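Local structure of glutamate receptor 1 (Adineta vaga, 4IO2) at residues Gly134-Ile137 / Gly138-Gly141; Arg162-Met165 / Tyr166-Leu170; Leu44-Tyr47 / Leu48-Lys51. The protein probably works as a glutamate-gated ion channel, the chain described here being its extracellular ligand-binding domain, with glutamate held between two lobes. All blocks are in the same frame, centred on the assembly; numbering follows the deposited sequence. Where two conformers were deposited one is given.

In the fold
From the N terminus, contact 3 comes first: two successive turns of the helix 40-52, in lobe 1 of the clamshell, set against the helices 218-230 and 233-242. Contact 1 follows, closing a tight turn between the strand 134-136 and the helix 140-148 in lobe 2, where bound glutamate is met. Contact 2 comes last, within the helix 162-170 just beyond the parallel strand 157-159. The three run in series, with no nesting or crossing. Contacts 1 and 2 touch through R136, which meets R162 and M165 beside the ligand. Contact 3 lies on the opposite side of the chain's centre, about 30 Å from contact 1 and 34 Å from contact 2, centre to centre.

Contact 1 of 3, residues Gly134-Ile137 / Gly138-Gly141. With GLU (glutamic acid), chain E.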
ATOM      1  N   GLY A 134       2.454   1.172  27.280  1.00 21.86           N
ATOM      2  CA  GLY A 134       2.745  -0.251  27.086  1.00 20.08           C
ATOM      3  C   GLY A 134       2.987  -0.556  25.611  1.00 18.51           C
ATOM      4  O   GLY A 134       2.296  -0.042  24.743  1.00 17.53           O
ATOM      5  N   ILE A 135       4.032  -1.328  25.343  1.00 16.94           N
ATOM      6  CA  ILE A 135       4.365  -1.719  23.986  1.00 16.06           C
ATOM      7  C   ILE A 135       4.626  -3.225  23.915  1.00 14.26           C
ATOM      8  O   ILE A 135       5.412  -3.756  24.656  1.00 16.74           O
ATOM      9  CB  ILE A 135       5.604  -0.943  23.469  1.00 19.27           C
ATOM     10  CG1 ILE A 135       5.354   0.585  23.383  1.00 18.86           C
ATOM     11  CG2 ILE A 135       6.074  -1.527  22.101  1.00 23.18           C
ATOM     12  CD1 ILE A 135       4.481   1.071  22.296  1.00 21.32           C
ATOM     13  N   ARG A 136       3.950  -3.906  22.989  1.00 13.08           N
ATOM     14  CA  ARG A 136       4.218  -5.317  22.709  1.00 13.03           C
ATOM     15  C   ARG A 136       5.558  -5.511  22.004  1.00 14.18           C
ATOM     16  O   ARG A 136       5.807  -5.021  20.894  1.00 14.36           O
ATOM     17  CB  ARG A 136       3.088  -5.925  21.886  1.00 13.34           C
ATOM     18  CG  ARG A 136       1.788  -6.067  22.650  1.00 14.58           C
ATOM     19  CD  ARG A 136       0.641  -6.416  21.713  1.00 14.47           C
ATOM     20  NE  ARG A 136       0.280  -5.236  20.907  1.00 14.22           N
ATOM     21  CZ  ARG A 136      -0.245  -5.238  19.709  1.00 12.12           C
ATOM     22  NH1 ARG A 136      -0.422  -6.403  19.060  1.00 14.92           N
ATOM     23  NH2 ARG A 136      -0.606  -4.099  19.148  1.00 13.00           N
ATOM     24  N   ILE A 137       6.441  -6.215  22.687  1.00 14.41           N
ATOM     25  CA  ILE A 137       7.753  -6.515  22.154  0.67 13.77           C
ATOM     26  C   ILE A 137       7.636  -7.248  20.801  1.00 13.64           C
ATOM     27  O   ILE A 137       6.783  -8.105  20.607  1.00 14.58           O
ATOM     28  CB  ILE A 137       8.519  -7.367  23.207  0.67 15.37           C
ATOM     29  CG1 ILE A 137       8.797  -6.583  24.509  0.67 19.06           C
ATOM     30  CG2 ILE A 137       9.753  -7.966  22.603  0.67 18.37           C
ATOM     31  CD1 ILE A 137       9.727  -5.462  24.357  0.67 22.66           C
ATOM     32  N   GLY A 138       8.501  -6.903  19.861  1.00 13.81           N
ATOM     33  CA  GLY A 138       8.562  -7.606  18.577  1.00 14.99           C
ATOM     34  C   GLY A 138       7.488  -7.204  17.600  1.00 15.31           C
ATOM     35  O   GLY A 138       7.258  -7.874  16.613  1.00 18.95           O
ATOM     36  N   THR A 139       6.792  -6.123  17.883  1.00 16.56           N
ATOM     37  CA  THR A 139       5.879  -5.528  16.935  1.00 15.86           C
ATOM     38  C   THR A 139       6.561  -4.312  16.267  1.00 14.67           C
ATOM     39  O   THR A 139       7.522  -3.717  16.787  1.00 15.59           O
ATOM     40  CB  THR A 139       4.530  -5.078  17.560  1.00 16.00           C
ATOM     41  OG1 THR A 139       4.762  -4.049  18.535  1.00 15.38           O
ATOM     42  CG2 THR A 139       3.807  -6.226  18.216  1.00 17.38           C
ATOM     43  N   ALA A 140       6.012  -3.920  15.139  1.00 14.54           N
ATOM     44  CA  ALA A 140       6.503  -2.737  14.461  1.00 16.70           C
ATOM     45  C   ALA A 140       6.336  -1.501  15.348  1.00 18.76           C
ATOM     46  O   ALA A 140       7.114  -0.567  15.243  1.00 19.41           O
ATOM     47  CB  ALA A 140       5.782  -2.576  13.099  1.00 17.89           C
ATOM     48  N   GLY A 141       5.328  -1.508  16.212  1.00 16.00           N
ATOM     49  CA  GLY A 141       5.080  -0.421  17.131  1.00 17.35           C
ATOM     50  C   GLY A 141       6.259  -0.162  18.066  1.00 15.71           C
ATOM     51  O   GLY A 141       6.482   0.964  18.503  1.00 16.97           O
TER
HETATM   52  N   GLU E 303       1.310  -5.860  12.447  1.00 10.91           N
HETATM   53  CA  GLU E 303       2.172  -5.825  13.631  1.00 10.22           C
HETATM   54  C   GLU E 303       3.568  -6.337  13.283  1.00 10.32           C
HETATM   55  O   GLU E 303       3.740  -6.941  12.193  1.00 11.24           O
HETATM   56  CB  GLU E 303       1.610  -6.649  14.793  1.00 12.57           C
HETATM   57  CG  GLU E 303       0.207  -6.267  15.278  1.00 13.19           C
HETATM   58  CD  GLU E 303       0.099  -4.925  16.002  1.00 13.49           C
HETATM   59  OE1 GLU E 303       1.133  -4.316  16.268  1.00 16.05           O
HETATM   60  OE2 GLU E 303      -1.040  -4.533  16.368  1.00 13.02           O
HETATM   61  OXT GLU E 303       4.502  -6.125  14.091  1.00 12.48           O
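The turn from R136 to T139 joins the strand 134-136 to the helix 140-148 in a beta-alpha-beta unit, completed by the strand 157-159; R136 at its start and A140 just after it both hydrogen-bond the bound glutamate. It is a type II beta turn. The backbone bond that usually closes such a turn, T139 N to R136 O, is long and weak at 3.4 Å; the firmer link is T139 OG1 to the same R136 O at 2.8 Å, arriving in the carbonyl plane. T139 can make it because OG1 sits between its own backbone N and carbonyl carbon (chi1 63°), which directs the hydroxyl back at the strand. That rotation also carries CG2 to 3.8 Å from R136 CB, and the methyl ends up over one face of the R136 guanidinium, displaced toward the rim. G138 turns the chain with a positive phi of 79°, a conformation that favours glycine; a CB there would run into I137 O. Further along, I135 CG2 packs against G141 C at 4.3 Å.

From the strand, the R136 side chain bends at chi3 (-73°) to bring its guanidinium to the ligand. R136 NH2 donates to GLU OE2 at 2.8 Å, with the oxygen in plane at the guanidinium edge, and also to F178 O. At the ligand's other end, A140 N donates to GLU OXT at 2.9 Å. R92, T87, D85 and D180 hydrogen-bond to the glutamate as well. The two carboxylates are therefore read differently by this short run of chain: the side-chain one by an arginine, the alpha one by a main-chain N-H where the helix 140-148 begins, and there the helix dipole would probably add to the attraction for a negative charge.

Contact 2 of 3, residues Arg162-Met165 / Tyr166-Leu170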
ATOM      1  N   ARG A 162      -1.226  -9.538  23.183  1.00 16.72           N
ATOM      2  CA  ARG A 162      -2.422  -8.719  23.215  1.00 16.15           C
ATOM      3  C   ARG A 162      -3.165  -8.832  24.550  1.00 16.48           C
ATOM      4  O   ARG A 162      -3.610  -7.839  25.111  1.00 19.05           O
ATOM      5  CB  ARG A 162      -3.336  -9.067  22.049  1.00 14.76           C
ATOM      6  CG  ARG A 162      -2.759  -8.645  20.715  1.00 15.14           C
ATOM      7  CD  ARG A 162      -3.749  -8.883  19.591  1.00 14.22           C
ATOM      8  NE  ARG A 162      -3.184  -8.549  18.285  1.00 15.28           N
ATOM      9  CZ  ARG A 162      -2.489  -9.359  17.491  1.00 14.01           C
ATOM     10  NH1 ARG A 162      -2.278 -10.626  17.789  1.00 15.62           N
ATOM     11  NH2 ARG A 162      -2.013  -8.862  16.369  1.00 14.96           N
ATOM     12  N   GLN A 163      -3.281 -10.045  25.050  1.00 20.28           N
ATOM     13  CA  GLN A 163      -3.969 -10.226  26.317  1.00 20.31           C
ATOM     14  C   GLN A 163      -3.326  -9.408  27.435  1.00 21.05           C
ATOM     15  O   GLN A 163      -4.042  -8.798  28.227  1.00 22.57           O
ATOM     16  CB  GLN A 163      -4.048 -11.698  26.704  1.00 22.65           C
ATOM     17  CG  GLN A 163      -5.017 -11.963  27.844  1.00 30.41           C
ATOM     18  CD  GLN A 163      -6.457 -11.713  27.454  1.00 34.39           C
ATOM     19  OE1 GLN A 163      -6.958 -12.271  26.479  1.00 36.54           O
ATOM     20  NE2 GLN A 163      -7.127 -10.848  28.201  1.00 38.09           N
ATOM     21  N   GLU A 164      -1.998  -9.365  27.511  1.00 22.09           N
ATOM     22  CA  GLU A 164      -1.348  -8.548  28.532  1.00 21.57           C
ATOM     23  C   GLU A 164      -1.642  -7.058  28.284  1.00 21.57           C
ATOM     24  O   GLU A 164      -1.798  -6.293  29.245  1.00 21.24           O
ATOM     25  CB  GLU A 164       0.168  -8.841  28.613  1.00 25.67           C
ATOM     26  CG  GLU A 164       0.716  -8.749  30.021  1.00 32.67           C
ATOM     27  CD  GLU A 164       2.232  -8.751  30.143  1.00 32.70           C
ATOM     28  OE1 GLU A 164       2.922  -9.074  29.167  1.00 24.72           O
ATOM     29  OE2 GLU A 164       2.727  -8.447  31.255  1.00 37.86           O
ATOM     30  N   MET A 165      -1.696  -6.643  27.014  1.00 17.14           N
ATOM     31  CA  MET A 165      -2.034  -5.262  26.704  1.00 18.38           C
ATOM     32  C   MET A 165      -3.425  -4.955  27.279  1.00 18.91           C
ATOM     33  O   MET A 165      -3.599  -3.962  27.971  1.00 20.30           O
ATOM     34  CB  MET A 165      -1.942  -5.005  25.202  1.00 14.54           C
ATOM     35  CG  MET A 165      -2.203  -3.617  24.734  1.00 18.55           C
ATOM     36  SD  MET A 165      -1.931  -3.492  22.965  1.00 17.08           S
ATOM     37  CE  MET A 165      -3.194  -4.592  22.284  1.00 17.59           C
ATOM     38  N   TYR A 166      -4.433  -5.761  26.933  1.00 20.89           N
ATOM     39  CA  TYR A 166      -5.807  -5.472  27.375  1.00 20.90           C
ATOM     40  C   TYR A 166      -5.880  -5.459  28.900  1.00 21.25           C
ATOM     41  O   TYR A 166      -6.426  -4.526  29.513  1.00 22.61           O
ATOM     42  CB  TYR A 166      -6.809  -6.504  26.817  1.00 19.96           C
ATOM     43  CG  TYR A 166      -6.769  -6.721  25.320  1.00 18.43           C
ATOM     44  CD1 TYR A 166      -6.660  -5.654  24.430  1.00 16.41           C
ATOM     45  CD2 TYR A 166      -6.796  -7.997  24.792  1.00 18.13           C
ATOM     46  CE1 TYR A 166      -6.642  -5.861  23.072  1.00 16.77           C
ATOM     47  CE2 TYR A 166      -6.775  -8.215  23.422  1.00 18.88           C
ATOM     48  CZ  TYR A 166      -6.676  -7.150  22.569  1.00 15.76           C
ATOM     49  OH  TYR A 166      -6.623  -7.372  21.213  1.00 17.65           O
ATOM     50  N   ASP A 167      -5.308  -6.480  29.519  1.00 25.26           N
ATOM     51  CA  ASP A 167      -5.380  -6.606  30.982  1.00 25.63           C
ATOM     52  C   ASP A 167      -4.662  -5.455  31.699  1.00 24.79           C
ATOM     53  O   ASP A 167      -5.126  -4.970  32.740  1.00 26.29           O
ATOM     54  CB  ASP A 167      -4.786  -7.933  31.418  1.00 28.99           C
ATOM     55  CG  ASP A 167      -5.617  -9.125  30.961  1.00 34.15           C
ATOM     56  OD1 ASP A 167      -6.741  -8.927  30.490  1.00 36.51           O
ATOM     57  OD2 ASP A 167      -5.142 -10.271  31.066  1.00 36.01           O
ATOM     58  N   SER A 168      -3.553  -4.987  31.155  1.00 26.49           N
ATOM     59  CA  SER A 168      -2.799  -3.929  31.808  1.00 25.20           C
ATOM     60  C   SER A 168      -3.523  -2.581  31.715  1.00 25.00           C
ATOM     61  O   SER A 168      -3.459  -1.776  32.626  1.00 25.25           O
ATOM     62  CB  SER A 168      -1.406  -3.817  31.197  1.00 25.97           C
ATOM     63  OG  SER A 168      -0.676  -4.996  31.438  1.00 25.41           O
ATOM     64  N   LEU A 169      -4.188  -2.336  30.589  1.00 21.19           N
ATOM     65  CA  LEU A 169      -5.040  -1.175  30.484  1.00 22.94           C
ATOM     66  C   LEU A 169      -6.195  -1.275  31.472  1.00 23.33           C
ATOM     67  O   LEU A 169      -6.438  -0.339  32.227  1.00 26.29           O
ATOM     68  CB  LEU A 169      -5.585  -1.077  29.066  1.00 22.39           C
ATOM     69  CG  LEU A 169      -4.583  -0.485  28.074  1.00 20.50           C
ATOM     70  CD1 LEU A 169      -5.084  -0.739  26.651  1.00 22.62           C
ATOM     71  CD2 LEU A 169      -4.353   0.998  28.345  1.00 24.29           C
ATOM     72  N   LEU A 170      -6.882  -2.398  31.494  1.00 25.09           N
ATOM     73  CA  LEU A 170      -8.069  -2.493  32.352  1.00 26.09           C
ATOM     74  C   LEU A 170      -7.686  -2.450  33.823  1.00 28.92           C
ATOM     75  O   LEU A 170      -8.524  -2.082  34.649  1.00 33.06           O
ATOM     76  CB  LEU A 170      -8.827  -3.767  32.036  1.00 27.92           C
ATOM     77  CG  LEU A 170      -9.502  -3.764  30.673  1.00 28.92           C
ATOM     78  CD1 LEU A 170     -10.039  -5.144  30.403  1.00 32.57           C
ATOM     79  CD2 LEU A 170     -10.644  -2.744  30.558  1.00 30.77           C
TER
HETATM   80  O   HOH W   1       1.207  -6.331  33.119  1.00 38.21           O
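R162 and Y166 run side by side in the same direction, guanidinium and ring planes 32° apart, with the arginine's aliphatic part along the phenol: R162 CD lies 3.6 Å from Y166 OH. R162 O sits over one face of the ring, 3.2 Å from Y166 CD2, while Y166 N donates to that same carbonyl. M165 crosses the tyrosine at a slant, its CE methyl 3.8 Å from Y166 CE1. All this belongs to the helix 162-170 of lobe 2, whose first residue, R162, lines the glutamate pocket and donates through NH2 to Y67 OH.

One residue along, Q163 bends at chi2 (67°) so that NE2 reaches D167 OD1 at 3.0 Å; the oxygen lies in the amide plane, but the donor comes from above the carboxylate plane. Q163 NE2 also bonds Y192 OH, whose ring meets that of Y166. S168 grips E164 O twice, its N (2.9 Å) and OG (2.8 Å) approaching from opposite faces of the carbonyl plane. A water donates both to S168 OG and to E164 OE2, while E164 OE1 takes the backbone N-H of K160.

Contact 3 of 3, residues Leu44-Tyr47 / Leu48-Lys51; sequences LIEY and LRDK
R49 NH2 gives E46 OE2 a 2.7 Å hydrogen bond, half of a two-pronged salt bridge between neighbouring turns of the helix 40-52 in lobe 1. The other half, R49 NE to E46 OE1, is 2.9 Å long and almost straight at 176°. Arginine offers its NE side here, one nitrogen to each carboxylate oxygen, and both oxygens are met on their syn sides. The two groups lie alongside, pointing the same way, but their planes are turned 34° apart, so the carboxylate is somewhat twisted in the grip. E46 reaches its partner by folding at chi2 (55°), and R49 by folding at chi3. The glutamate was modelled in two conformers, and this geometry holds for one of them.

D50 joins the network from the next position, its carboxylate nearly perpendicular to that of E46. The contacts of D50 OD1 with R49 NH2 and E46 OE2 are implausibly short, and the one with E46 rests on one of its two conformers, so the details at this corner are doubtful. With an alanine at R49, E46 would lose both of its bonds from the arginine, and its carboxylate would probably be free to turn, with no positive charge from this neighbour to offset it.

On the buried side the helix presents L44 and L48, both resting on L228 of the helix 218-230, with F54 also against L48. K51 extends to the helix 218-230 as well, where NZ bonds S227 OG. The leucines cross at an angle, L44 CG 4.1 Å from L48 CD1, while L48 N donates to L44 O at 2.9 Å.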
ATOM      1  N   LEU A  44      -8.223 -16.357   2.702  1.00 13.07           N
ATOM      2  CA  LEU A  44      -7.266 -15.883   1.702  1.00 12.54           C
ATOM      3  C   LEU A  44      -6.411 -17.060   1.170  1.00 13.89           C
ATOM      4  O   LEU A  44      -6.184 -17.169  -0.041  1.00 14.05           O
ATOM      5  CB  LEU A  44      -6.377 -14.777   2.305  1.00 12.29           C
ATOM      6  CG  LEU A  44      -5.264 -14.280   1.392  1.00 13.49           C
ATOM      7  CD1 LEU A  44      -5.791 -13.749   0.051  1.00 15.33           C
ATOM      8  CD2 LEU A  44      -4.433 -13.260   2.110  1.00 14.58           C
ATOM      9  N   ILE A  45      -5.926 -17.935   2.061  1.00 12.67           N
ATOM     10  CA  ILE A  45      -5.152 -19.089   1.635  1.00 13.63           C
ATOM     11  C   ILE A  45      -5.978 -19.931   0.649  1.00 16.83           C
ATOM     12  O   ILE A  45      -5.457 -20.398  -0.343  1.00 17.09           O
ATOM     13  CB  ILE A  45      -4.727 -19.932   2.860  1.00 14.36           C
ATOM     14  CG1 ILE A  45      -3.637 -19.187   3.639  1.00 13.27           C
ATOM     15  CG2 ILE A  45      -4.239 -21.307   2.458  1.00 16.72           C
ATOM     16  CD1 ILE A  45      -3.415 -19.706   5.086  1.00 15.88           C
ATOM     17  N   GLU A  46      -7.248 -20.159   0.940  1.00 16.40           N
ATOM     18  CA  GLU A  46      -8.095 -20.915   0.035  0.52 18.67           C
ATOM     19  C   GLU A  46      -8.265 -20.237  -1.335  1.00 17.62           C
ATOM     20  O   GLU A  46      -8.228 -20.906  -2.370  1.00 19.22           O
ATOM     21  CB  GLU A  46      -9.450 -21.183   0.682  0.52 20.93           C
ATOM     22  CG  GLU A  46     -10.422 -21.974  -0.175  0.52 24.90           C
ATOM     23  CD  GLU A  46      -9.861 -23.308  -0.653  0.52 28.27           C
ATOM     24  OE1 GLU A  46      -8.927 -23.850  -0.015  0.52 26.95           O
ATOM     25  OE2 GLU A  46     -10.362 -23.815  -1.680  0.52 29.85           O
ATOM     26  N   TYR A  47      -8.448 -18.917  -1.370  1.00 17.52           N
ATOM     27  CA  TYR A  47      -8.586 -18.229  -2.657  1.00 17.80           C
ATOM     28  C   TYR A  47      -7.284 -18.351  -3.440  1.00 17.66           C
ATOM     29  O   TYR A  47      -7.285 -18.617  -4.646  1.00 21.93           O
ATOM     30  CB  TYR A  47      -8.863 -16.738  -2.444  1.00 18.53           C
ATOM     31  CG  TYR A  47     -10.309 -16.368  -2.220  1.00 23.18           C
ATOM     32  CD1 TYR A  47     -11.229 -16.439  -3.249  1.00 26.92           C
ATOM     33  CD2 TYR A  47     -10.752 -15.897  -0.982  1.00 26.02           C
ATOM     34  CE1 TYR A  47     -12.539 -16.071  -3.050  1.00 28.08           C
ATOM     35  CE2 TYR A  47     -12.077 -15.530  -0.784  1.00 27.87           C
ATOM     36  CZ  TYR A  47     -12.963 -15.627  -1.819  1.00 29.47           C
ATOM     37  OH  TYR A  47     -14.304 -15.278  -1.680  1.00 36.28           O
ATOM     38  N   LEU A  48      -6.150 -18.203  -2.773  1.00 16.01           N
ATOM     39  CA  LEU A  48      -4.866 -18.331  -3.463  1.00 16.59           C
ATOM     40  C   LEU A  48      -4.609 -19.792  -3.928  1.00 18.96           C
ATOM     41  O   LEU A  48      -4.139 -20.035  -5.049  1.00 21.00           O
ATOM     42  CB  LEU A  48      -3.718 -17.902  -2.571  1.00 15.55           C
ATOM     43  CG  LEU A  48      -3.650 -16.386  -2.321  1.00 16.66           C
ATOM     44  CD1 LEU A  48      -2.676 -16.115  -1.211  1.00 18.38           C
ATOM     45  CD2 LEU A  48      -3.236 -15.677  -3.608  1.00 19.54           C
ATOM     46  N   ARG A  49      -4.953 -20.768  -3.088  1.00 18.64           N
ATOM     47  CA  ARG A  49      -4.743 -22.174  -3.398  1.00 22.24           C
ATOM     48  C   ARG A  49      -5.567 -22.536  -4.628  1.00 23.59           C
ATOM     49  O   ARG A  49      -5.065 -23.234  -5.527  1.00 26.40           O
ATOM     50  CB  ARG A  49      -5.136 -23.032  -2.199  1.00 22.57           C
ATOM     51  CG  ARG A  49      -4.847 -24.512  -2.367  1.00 26.00           C
ATOM     52  CD  ARG A  49      -5.734 -25.409  -1.502  1.00 29.42           C
ATOM     53  NE  ARG A  49      -7.145 -25.319  -1.850  1.00 35.85           N
ATOM     54  CZ  ARG A  49      -7.725 -25.883  -2.908  1.00 41.72           C
ATOM     55  NH1 ARG A  49      -7.042 -26.627  -3.785  1.00 45.02           N
ATOM     56  NH2 ARG A  49      -9.020 -25.695  -3.098  1.00 41.73           N
ATOM     57  N   ASP A  50      -6.814 -22.080  -4.684  1.00 25.11           N
ATOM     58  CA  ASP A  50      -7.691 -22.399  -5.823  1.00 29.57           C
ATOM     59  C   ASP A  50      -7.154 -21.825  -7.116  1.00 29.32           C
ATOM     60  O   ASP A  50      -7.229 -22.481  -8.148  1.00 31.90           O
ATOM     61  CB  ASP A  50      -9.106 -21.873  -5.589  1.00 34.91           C
ATOM     62  CG  ASP A  50      -9.845 -22.635  -4.493  1.00 42.29           C
ATOM     63  OD1 ASP A  50      -9.314 -23.663  -4.010  1.00 45.17           O
ATOM     64  OD2 ASP A  50     -10.971 -22.210  -4.118  1.00 48.22           O
ATOM     65  N   LYS A  51      -6.584 -20.629  -7.081  1.00 25.51           N
ATOM     66  CA  LYS A  51      -6.055 -20.001  -8.293  0.57 25.77           C
ATOM     67  C   LYS A  51      -4.679 -20.526  -8.698  1.00 24.18           C
ATOM     68  O   LYS A  51      -4.372 -20.626  -9.879  1.00 27.72           O
ATOM     69  CB  LYS A  51      -5.955 -18.478  -8.114  0.57 28.53           C
ATOM     70  CG  LYS A  51      -7.283 -17.754  -8.074  0.57 33.07           C
ATOM     71  CD  LYS A  51      -7.103 -16.249  -7.959  0.57 37.39           C
ATOM     72  CE  LYS A  51      -6.784 -15.610  -9.313  0.57 38.96           C
ATOM     73  NZ  LYS A  51      -7.639 -14.410  -9.558  0.57 37.57           N
TER